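Local atomic coordinates of epsin-1 (Saccharomyces cerevisiae, PDB entry 5LOZ), a protein that binds phosphoinositide-enriched membranes through its ENTH domain, the part present here, and is required for endocytosis and the localization of actin. Residues Val21-Asp24 / Ser25-Leu29; Ser75-Cys78 / Val79-Cys82; Glu128-Asn131 / Met132-Gly136. All blocks are in the same frame, centred on the assembly; numbering follows the deposited sequence.

How the contacts relate
From the N terminus, contact 1 (21-29) starts helix 23-32, contact 2 (75-82) starts helix 76-84, and contact 3 (128-136) ends helix 123-133, the last helix of the chain. Each is a single continuous piece, so none encloses a long loop; they follow in series, without nesting or crossing. Contact 1 stands apart, its nearest atoms about 6 Å from contact 2 and about 10 Å from contact 3. Contacts 2 and 3 do meet: a salt bridge between Glu76 OE2 and Arg130 NH2, 3.0 Å long, ties the beginning of helix 76-84 to the closing helix of the ENTH superhelix.

Contact 1 of 3, residues Val21-Asp24 / Ser25-Leu29; sequences VSKD and SLIEL
Val21 and Leu26 make the apolar part of this local contact, where a loop turns into helix 23-32. The two side chains meet at about a right angle. The CG1 methyl of Val21 rests against Leu26 CG at 3.6 Å and reaches Leu26 CD2 at 3.7 Å. With chi1 at -178°, this methyl lies opposite the Val21 backbone N and turns to the leucine side. Lys23 and Ile27, one turn apart, run side by side in the same direction, and Lys23 CG brushes Ile27 CD1 at 4.0 Å.

Ser22 is the N-cap, and its OG accepts a weak bond of 3.4 Å from Ser25 N. A chi1 of 150° swings this hydroxyl away from its own backbone N to face the first turn. Val21 just before the cap and Leu26 four places after it form a hydrophobic staple, which closes over the start of the helix while the serine caps it. Val21 also packs on Lys62 and Thr65, so the valine end of the staple sits against helix 57-73. Ser25 and Glu28 turn instead to helix 5-13, at Ala13 and Leu9.

Regular helical bonds take over directly behind the cap. Leu26 N donates to Ser22 O at 3.2 Å, so that both the carbonyl and the hydroxyl of Ser22 accept from amides of the first turn. Ile27 N reaches Lys23 O at 3.1 Å with a nearly straight N-H (171°). Glu28 N then donates to Asp24 O at 3.1 Å.

Among the charged groups, Asp24 OD2 and Glu28 OE2 stand 5.7 Å apart without touching. The two acids are probably mildly unfavourable to each other, whereas Asp24, in the first turn, probably interacts favourably with the helix dipole. Glu28 also has a long, weak ion pair with Lys32.

Contact 2 of 3, residues Ser75-Cys78 / Val79-Cys82; sequences SENC and VLWC
In Asn77 a chi1 of -75° sets CG opposite the carbonyl carbon, and in Leu80 an unusual chi1 of -93° with chi2 at 25° swings CD2 back toward the asparagine. Asn77 OD1 thus lies against the Leu80 CD2 methyl at 3.5 Å, an amide oxygen packed on a hydrocarbon one turn along. Ser75 is the N-cap of helix 76-84: its OG accepts from Asn77 N at 2.9 Å. Glu76 O then serves two donors, Leu80 N at 3.1 Å, lying in the carbonyl plane, and Val79 N more weakly at 3.0 Å. Trp81 N to Asn77 O (2.9 Å) and Cys82 N to Cys78 O (3.2 Å) continue the helical ladder. The buried Cys78, Val79 and Cys82 face helix 57-73, and Trp81 packs on Met43 and Asp47 of helix 36-50, so the helix is wedged into the alpha-alpha superhelix of the ENTH domain. The Glu76 carboxylate is paired with Arg137 as well as Arg130. Two arginines, and a place in the first turn of a helix, would probably favour the charged form of this acid.

Contact 3 of 3, residues Glu128-Asn131 / Met132-Gly136; sequences EERN and MNIKG
Glu129 and Asn133 join side chain to side chain, one turn apart near the end of helix 123-133. Asn133 ND2 donates to Glu129 OE2 at 2.8 Å, with the oxygen in the amide plane but the amide nitrogen standing above the carboxylate plane; the two flat groups are turned 77° apart. A bend at chi2 (82°) turns the Glu129 carboxylate toward Asn133 along the flank of the helix. Arg72 is a shared outside partner: its NE forms a salt bridge with Glu129 OE2, and its backbone O accepts from Asn133 ND2. Carboxylate and amide therefore dock together on the end of helix 57-73.

Packing is carried by Arg130 and Ile134, which run side by side. The Ile134 CD1 methyl lies over one face of the guanidinium, toward its rim, at 3.2 Å from Arg130 NH2. The guanidinium is turned inward, donating through NH1 to Ile71 O and through NH2 to Gly74 O besides its tie to Glu76. This last helix of the ENTH superhelix is thus pinned to the end of helix 57-73, the turn after it and the start of helix 76-84.

Backbone bonds run out at Ile134, the first residue to leave helical geometry. Met132 N to Glu128 O (2.9 Å) and Asn133 N to Glu129 O (2.8 Å) precede the final one, from Ile134 N to Arg130 O (2.8 Å).

Beyond that point, side chain and solvent replace the missing amides. Lys135 folds back through bends at chi2 and chi3, and its NZ donates to Asn131 O at 3.1 Å, in the carbonyl plane. A water donates to the same oxygen and to Ile134 O, bridging the helix end to the tail. On its side chain, Asn131 OD1 is taken by Arg137 NH2.

Contact 1 of 3, residues Val21-Asp24 / Ser25-Leu29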
ATOM      1  N   VAL A  21      -7.863   4.383   5.452  1.00 14.46           N
ATOM      2  CA  VAL A  21      -7.553   3.060   5.990  1.00 15.33           C
ATOM      3  C   VAL A  21      -7.528   3.150   7.524  1.00 17.72           C
ATOM      4  O   VAL A  21      -6.950   4.084   8.105  1.00 18.18           O
ATOM      5  CB  VAL A  21      -6.196   2.545   5.457  1.00 16.71           C
ATOM      6  CG1 VAL A  21      -5.900   1.155   5.980  1.00 12.44           C
ATOM      7  CG2 VAL A  21      -6.189   2.578   3.913  1.00 10.98           C
ATOM      8  N   SER A  22      -8.199   2.209   8.172  1.00 17.87           N
ATOM      9  CA  SER A  22      -8.180   2.109   9.618  1.00 19.96           C
ATOM     10  C   SER A  22      -6.754   1.857  10.192  1.00 20.62           C
ATOM     11  O   SER A  22      -5.951   1.062   9.628  1.00 15.51           O
ATOM     12  CB  SER A  22      -9.125   0.975  10.055  1.00 22.39           C
ATOM     13  OG  SER A  22      -8.714   0.353  11.264  1.00 28.47           O
ATOM     14  N   LYS A  23      -6.461   2.514  11.317  1.00 22.26           N
ATOM     15  CA  LYS A  23      -5.211   2.263  12.060  1.00 23.54           C
ATOM     16  C   LYS A  23      -5.101   0.807  12.503  1.00 22.30           C
ATOM     17  O   LYS A  23      -4.053   0.202  12.432  1.00 16.47           O
ATOM     18  CB  LYS A  23      -5.135   3.173  13.294  1.00 25.40           C
ATOM     19  CG  LYS A  23      -3.718   3.358  13.838  1.00 31.09           C
ATOM     20  CD  LYS A  23      -3.707   4.179  15.166  1.00 40.37           C
ATOM     21  CE  LYS A  23      -4.328   5.597  14.992  1.00 44.32           C
ATOM     22  NZ  LYS A  23      -4.061   6.553  16.134  1.00 46.05           N
ATOM     23  N   ASP A  24      -6.202   0.260  12.988  1.00 23.71           N
ATOM     24  CA  ASP A  24      -6.316  -1.156  13.318  1.00 24.18           C
ATOM     25  C   ASP A  24      -5.703  -2.047  12.216  1.00 23.02           C
ATOM     26  O   ASP A  24      -4.835  -2.916  12.473  1.00 22.51           O
ATOM     27  CB  ASP A  24      -7.811  -1.526  13.408  1.00 26.30           C
ATOM     28  CG  ASP A  24      -8.310  -1.621  14.798  1.00 33.25           C
ATOM     29  OD1 ASP A  24      -9.021  -0.669  15.218  1.00 41.94           O
ATOM     30  OD2 ASP A  24      -8.019  -2.663  15.451  1.00 42.85           O
ATOM     31  N   SER A  25      -6.209  -1.859  10.997  1.00 19.37           N
ATOM     32  CA  SER A  25      -5.809  -2.663   9.845  1.00 18.22           C
ATOM     33  C   SER A  25      -4.314  -2.517   9.541  1.00 14.70           C
ATOM     34  O   SER A  25      -3.631  -3.504   9.318  1.00 12.49           O
ATOM     35  CB  SER A  25      -6.645  -2.283   8.610  1.00 17.90           C
ATOM     36  OG  SER A  25      -8.015  -2.543   8.855  1.00 22.34           O
ATOM     37  N   LEU A  26      -3.815  -1.292   9.560  1.00 11.47           N
ATOM     38  CA  LEU A  26      -2.442  -1.058   9.233  1.00 13.06           C
ATOM     39  C   LEU A  26      -1.484  -1.765  10.208  1.00 12.70           C
ATOM     40  O   LEU A  26      -0.511  -2.363   9.807  1.00 11.23           O
ATOM     41  CB  LEU A  26      -2.171   0.441   9.146  1.00 12.99           C
ATOM     42  CG  LEU A  26      -2.914   1.182   7.995  1.00 15.47           C
ATOM     43  CD1 LEU A  26      -2.957   2.657   8.257  1.00 15.33           C
ATOM     44  CD2 LEU A  26      -2.260   0.931   6.653  1.00 14.13           C
ATOM     45  N   ILE A  27      -1.756  -1.645  11.496  1.00 15.67           N
ATOM     46  CA  ILE A  27      -0.917  -2.245  12.520  1.00 16.08           C
ATOM     47  C   ILE A  27      -0.901  -3.750  12.362  1.00 16.11           C
ATOM     48  O   ILE A  27       0.173  -4.384  12.384  1.00 14.76           O
ATOM     49  CB  ILE A  27      -1.399  -1.839  13.939  1.00 16.49           C
ATOM     50  CG1 ILE A  27      -1.065  -0.375  14.216  1.00 17.77           C
ATOM     51  CG2 ILE A  27      -0.797  -2.767  15.042  1.00 21.00           C
ATOM     52  CD1 ILE A  27      -1.851   0.170  15.316  1.00 20.95           C
ATOM     53  N   GLU A  28      -2.082  -4.339  12.153  1.00 14.76           N
ATOM     54  CA  GLU A  28      -2.155  -5.773  11.973  1.00 16.19           C
ATOM     55  C   GLU A  28      -1.456  -6.230  10.685  1.00 14.33           C
ATOM     56  O   GLU A  28      -0.826  -7.259  10.675  1.00 14.50           O
ATOM     57  CB  GLU A  28      -3.623  -6.235  12.010  1.00 17.84           C
ATOM     58  CG  GLU A  28      -3.756  -7.702  12.335  1.00 23.37           C
ATOM     59  CD  GLU A  28      -5.189  -8.155  12.622  1.00 33.54           C
ATOM     60  OE1 GLU A  28      -5.408  -9.400  12.614  1.00 38.61           O
ATOM     61  OE2 GLU A  28      -6.073  -7.284  12.843  1.00 39.29           O
ATOM     62  N   LEU A  29      -1.576  -5.470   9.585  1.00 13.73           N
ATOM     63  CA  LEU A  29      -0.909  -5.838   8.319  1.00 12.23           C
ATOM     64  C   LEU A  29       0.623  -5.754   8.443  1.00 11.09           C
ATOM     65  O   LEU A  29       1.346  -6.608   7.932  1.00 12.85           O
ATOM     66  CB  LEU A  29      -1.418  -4.949   7.164  1.00 12.43           C
ATOM     67  CG  LEU A  29      -2.838  -5.260   6.674  1.00 11.88           C
ATOM     68  CD1 LEU A  29      -3.351  -4.193   5.734  1.00 11.43           C
ATOM     69  CD2 LEU A  29      -2.907  -6.651   5.971  1.00 16.57           C
TER

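Contact 2 of 3, residues Ser75-Cys78 / Val79-Cys82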
ATOM      1  N   SER A  75       8.027  -5.735   7.665  1.00 13.92           N
ATOM      2  CA  SER A  75       9.212  -6.512   7.284  1.00 16.41           C
ATOM      3  C   SER A  75      10.059  -5.860   6.177  1.00 17.34           C
ATOM      4  O   SER A  75       9.527  -5.259   5.240  1.00 15.80           O
ATOM      5  CB  SER A  75       8.721  -7.895   6.779  1.00 17.60           C
ATOM      6  OG  SER A  75       9.675  -8.528   5.967  1.00 18.72           O
ATOM      7  N   GLU A  76      11.378  -6.019   6.242  1.00 16.95           N
ATOM      8  CA  GLU A  76      12.245  -5.538   5.159  1.00 17.77           C
ATOM      9  C   GLU A  76      11.814  -6.103   3.795  1.00 15.56           C
ATOM     10  O   GLU A  76      12.068  -5.528   2.771  1.00 17.62           O
ATOM     11  CB  GLU A  76      13.733  -5.925   5.395  1.00 19.62           C
ATOM     12  CG  GLU A  76      14.372  -5.369   6.603  1.00 24.88           C
ATOM     13  CD  GLU A  76      14.612  -3.841   6.584  1.00 29.19           C
ATOM     14  OE1 GLU A  76      14.534  -3.185   5.524  1.00 33.71           O
ATOM     15  OE2 GLU A  76      14.845  -3.299   7.686  1.00 31.29           O
ATOM     16  N   ASN A  77      11.169  -7.247   3.807  1.00 16.35           N
ATOM     17  CA  ASN A  77      10.662  -7.874   2.605  1.00 16.22           C
ATOM     18  C   ASN A  77       9.639  -7.008   1.867  1.00 16.28           C
ATOM     19  O   ASN A  77       9.528  -7.087   0.645  1.00 14.56           O
ATOM     20  CB  ASN A  77      10.071  -9.238   2.926  1.00 17.39           C
ATOM     21  CG  ASN A  77      11.156 -10.273   3.193  1.00 20.77           C
ATOM     22  OD1 ASN A  77      12.196 -10.263   2.543  1.00 19.75           O
ATOM     23  ND2 ASN A  77      10.920 -11.156   4.156  1.00 21.78           N
ATOM     24  N   CYS A  78       8.922  -6.159   2.616  1.00 14.18           N
ATOM     25  CA  CYS A  78       8.037  -5.185   1.981  1.00 13.87           C
ATOM     26  C   CYS A  78       8.796  -4.162   1.116  1.00 12.62           C
ATOM     27  O   CYS A  78       8.332  -3.780   0.035  1.00  9.67           O
ATOM     28  CB  CYS A  78       7.201  -4.484   3.026  1.00 14.43           C
ATOM     29  SG  CYS A  78       6.194  -5.652   3.956  1.00 14.95           S
ATOM     30  N   VAL A  79       9.958  -3.717   1.592  1.00 12.84           N
ATOM     31  CA  VAL A  79      10.766  -2.803   0.829  1.00 10.26           C
ATOM     32  C   VAL A  79      11.246  -3.519  -0.414  1.00 12.05           C
ATOM     33  O   VAL A  79      11.136  -2.987  -1.525  1.00 12.26           O
ATOM     34  CB  VAL A  79      11.932  -2.236   1.594  1.00 12.11           C
ATOM     35  CG1 VAL A  79      12.771  -1.308   0.674  1.00 11.58           C
ATOM     36  CG2 VAL A  79      11.429  -1.483   2.854  1.00 12.62           C
ATOM     37  N   LEU A  80      11.758  -4.738  -0.238  1.00 13.48           N
ATOM     38  CA  LEU A  80      12.223  -5.561  -1.376  1.00 14.13           C
ATOM     39  C   LEU A  80      11.156  -5.687  -2.441  1.00 13.67           C
ATOM     40  O   LEU A  80      11.431  -5.474  -3.625  1.00  9.90           O
ATOM     41  CB  LEU A  80      12.653  -6.968  -0.923  1.00 13.20           C
ATOM     42  CG  LEU A  80      14.128  -7.207  -0.576  1.00 19.61           C
ATOM     43  CD1 LEU A  80      14.857  -5.929  -0.154  1.00 16.99           C
ATOM     44  CD2 LEU A  80      14.257  -8.343   0.487  1.00 15.90           C
ATOM     45  N   TRP A  81       9.950  -6.051  -2.013  1.00 11.52           N
ATOM     46  CA  TRP A  81       8.855  -6.236  -2.930  1.00 12.37           C
ATOM     47  C   TRP A  81       8.609  -4.949  -3.777  1.00 13.35           C
ATOM     48  O   TRP A  81       8.558  -5.017  -4.996  1.00 16.07           O
ATOM     49  CB  TRP A  81       7.595  -6.621  -2.196  1.00 12.65           C
ATOM     50  CG  TRP A  81       6.432  -6.889  -3.081  1.00 16.00           C
ATOM     51  CD1 TRP A  81       6.080  -8.097  -3.632  1.00 16.44           C
ATOM     52  CD2 TRP A  81       5.456  -5.944  -3.541  1.00 16.62           C
ATOM     53  NE1 TRP A  81       4.949  -7.956  -4.396  1.00 18.29           N
ATOM     54  CE2 TRP A  81       4.546  -6.648  -4.366  1.00 18.97           C
ATOM     55  CE3 TRP A  81       5.275  -4.566  -3.361  1.00 16.99           C
ATOM     56  CZ2 TRP A  81       3.450  -6.020  -4.985  1.00 23.40           C
ATOM     57  CZ3 TRP A  81       4.177  -3.938  -3.988  1.00 20.16           C
ATOM     58  CH2 TRP A  81       3.287  -4.668  -4.774  1.00 22.54           C
ATOM     59  N   CYS A  82       8.459  -3.803  -3.113  1.00 13.99           N
ATOM     60  CA  CYS A  82       8.307  -2.529  -3.776  1.00 16.50           C
ATOM     61  C   CYS A  82       9.353  -2.287  -4.849  1.00 16.89           C
ATOM     62  O   CYS A  82       9.019  -1.800  -5.928  1.00 17.69           O
ATOM     63  CB  CYS A  82       8.350  -1.366  -2.778  1.00 17.17           C
ATOM     64  SG  CYS A  82       6.903  -1.172  -1.839  1.00 17.62           S
TER

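Contact 3 of 3, residues Glu128-Asn131 / Met132-Gly136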
ATOM      1  N   GLU A 128      16.159   5.823   8.484  1.00 15.27           N
ATOM      2  CA  GLU A 128      15.852   6.424   9.777  1.00 15.79           C
ATOM      3  C   GLU A 128      14.396   6.200  10.250  1.00 16.71           C
ATOM      4  O   GLU A 128      14.131   5.949  11.424  1.00 19.35           O
ATOM      5  CB  GLU A 128      16.169   7.930   9.761  1.00 14.98           C
ATOM      6  CG  GLU A 128      17.598   8.216   9.739  1.00 16.63           C
ATOM      7  CD  GLU A 128      17.903   9.610   9.226  1.00 20.46           C
ATOM      8  OE1 GLU A 128      17.096  10.553   9.498  1.00 15.53           O
ATOM      9  OE2 GLU A 128      18.952   9.753   8.524  1.00 19.43           O
ATOM     10  N   GLU A 129      13.445   6.289   9.347  1.00 14.90           N
ATOM     11  CA  GLU A 129      12.094   5.933   9.723  1.00 16.28           C
ATOM     12  C   GLU A 129      12.048   4.522  10.254  1.00 16.12           C
ATOM     13  O   GLU A 129      11.431   4.256  11.308  1.00 15.49           O
ATOM     14  CB  GLU A 129      11.157   6.069   8.517  1.00 16.41           C
ATOM     15  CG  GLU A 129       9.741   5.784   8.787  1.00 18.40           C
ATOM     16  CD  GLU A 129       8.949   6.924   9.400  1.00 14.66           C
ATOM     17  OE1 GLU A 129       9.467   8.044   9.548  1.00 27.15           O
ATOM     18  OE2 GLU A 129       7.778   6.682   9.727  1.00 21.33           O
ATOM     19  N   ARG A 130      12.645   3.583   9.525  1.00 14.55           N
ATOM     20  CA  ARG A 130      12.557   2.186   9.924  1.00 16.26           C
ATOM     21  C   ARG A 130      13.320   1.898  11.239  1.00 16.97           C
ATOM     22  O   ARG A 130      12.831   1.144  12.080  1.00 17.47           O
ATOM     23  CB  ARG A 130      13.004   1.247   8.805  1.00 15.84           C
ATOM     24  CG  ARG A 130      12.033   1.215   7.597  1.00 15.32           C
ATOM     25  CD  ARG A 130      12.477   0.287   6.513  1.00 12.11           C
ATOM     26  NE  ARG A 130      12.621  -1.080   6.991  1.00 15.05           N
ATOM     27  CZ  ARG A 130      11.613  -1.900   7.230  1.00 17.41           C
ATOM     28  NH1 ARG A 130      10.384  -1.490   6.978  1.00 16.03           N
ATOM     29  NH2 ARG A 130      11.826  -3.124   7.704  1.00 17.14           N
ATOM     30  N   ASN A 131      14.494   2.489  11.415  1.00 17.12           N
ATOM     31  CA  ASN A 131      15.200   2.401  12.696  1.00 20.55           C
ATOM     32  C   ASN A 131      14.355   2.910  13.855  1.00 20.91           C
ATOM     33  O   ASN A 131      14.302   2.325  14.929  1.00 22.78           O
ATOM     34  CB  ASN A 131      16.487   3.227  12.665  1.00 21.03           C
ATOM     35  CG  ASN A 131      17.600   2.554  11.906  1.00 22.60           C
ATOM     36  OD1 ASN A 131      17.522   1.352  11.571  1.00 22.03           O
ATOM     37  ND2 ASN A 131      18.661   3.328  11.619  1.00 23.01           N
ATOM     38  N   MET A 132      13.689   4.030  13.612  1.00 21.34           N
ATOM     39  CA  MET A 132      12.830   4.618  14.564  1.00 20.42           C
ATOM     40  C   MET A 132      11.630   3.751  14.876  1.00 19.35           C
ATOM     41  O   MET A 132      11.281   3.594  16.071  1.00 18.25           O
ATOM     42  CB  MET A 132      12.350   5.955  14.051  1.00 20.62           C
ATOM     43  CG  MET A 132      11.392   6.650  14.981  1.00 24.25           C
ATOM     44  SD  MET A 132      11.079   8.366  14.405  1.00 27.65           S
ATOM     45  CE  MET A 132      12.430   8.552  13.314  1.00 16.14           C
ATOM     46  N   ASN A 133      11.005   3.183  13.827  1.00 15.53           N
ATOM     47  CA  ASN A 133       9.751   2.496  13.973  1.00 16.08           C
ATOM     48  C   ASN A 133       9.898   1.054  14.389  1.00 15.89           C
ATOM     49  O   ASN A 133       9.010   0.483  14.995  1.00 18.78           O
ATOM     50  CB  ASN A 133       8.954   2.548  12.674  1.00 14.68           C
ATOM     51  CG  ASN A 133       8.473   3.971  12.308  1.00 19.02           C
ATOM     52  OD1 ASN A 133       8.210   4.797  13.174  1.00 15.81           O
ATOM     53  ND2 ASN A 133       8.401   4.252  11.007  1.00 15.06           N
ATOM     54  N   ILE A 134      11.010   0.437  14.035  1.00 16.89           N
ATOM     55  CA  ILE A 134      11.158  -1.009  14.201  1.00 16.65           C
ATOM     56  C   ILE A 134      12.216  -1.319  15.266  1.00 18.60           C
ATOM     57  O   ILE A 134      13.423  -1.123  15.062  1.00 16.39           O
ATOM     58  CB  ILE A 134      11.527  -1.711  12.914  1.00 15.25           C
ATOM     59  CG1 ILE A 134      10.490  -1.402  11.802  1.00 15.48           C
ATOM     60  CG2 ILE A 134      11.669  -3.191  13.132  1.00 17.81           C
ATOM     61  CD1 ILE A 134      10.836  -1.957  10.491  1.00 11.72           C
ATOM     62  N   LYS A 135      11.742  -1.806  16.395  1.00 20.09           N
ATOM     63  CA  LYS A 135      12.632  -2.241  17.487  1.00 26.05           C
ATOM     64  C   LYS A 135      12.796  -3.766  17.433  1.00 28.07           C
ATOM     65  O   LYS A 135      11.780  -4.492  17.420  1.00 30.74           O
ATOM     66  CB  LYS A 135      12.027  -1.860  18.832  1.00 26.43           C
ATOM     67  CG  LYS A 135      11.526  -0.389  18.939  1.00 30.26           C
ATOM     68  CD  LYS A 135      12.692   0.585  19.053  1.00 30.39           C
ATOM     69  CE  LYS A 135      12.733   1.574  17.939  1.00 27.97           C
ATOM     70  NZ  LYS A 135      13.917   2.426  18.028  1.00 22.41           N
ATOM     71  N   GLY A 136      14.028  -4.278  17.371  1.00 31.47           N
ATOM     72  CA  GLY A 136      15.225  -3.551  16.971  1.00 32.55           C
ATOM     73  C   GLY A 136      15.548  -4.059  15.564  1.00 35.41           C
ATOM     74  O   GLY A 136      15.920  -5.227  15.393  1.00 37.27           O
TER
HETATM   75  O   HOH W   1      15.466   0.155  15.729  1.00 25.55           O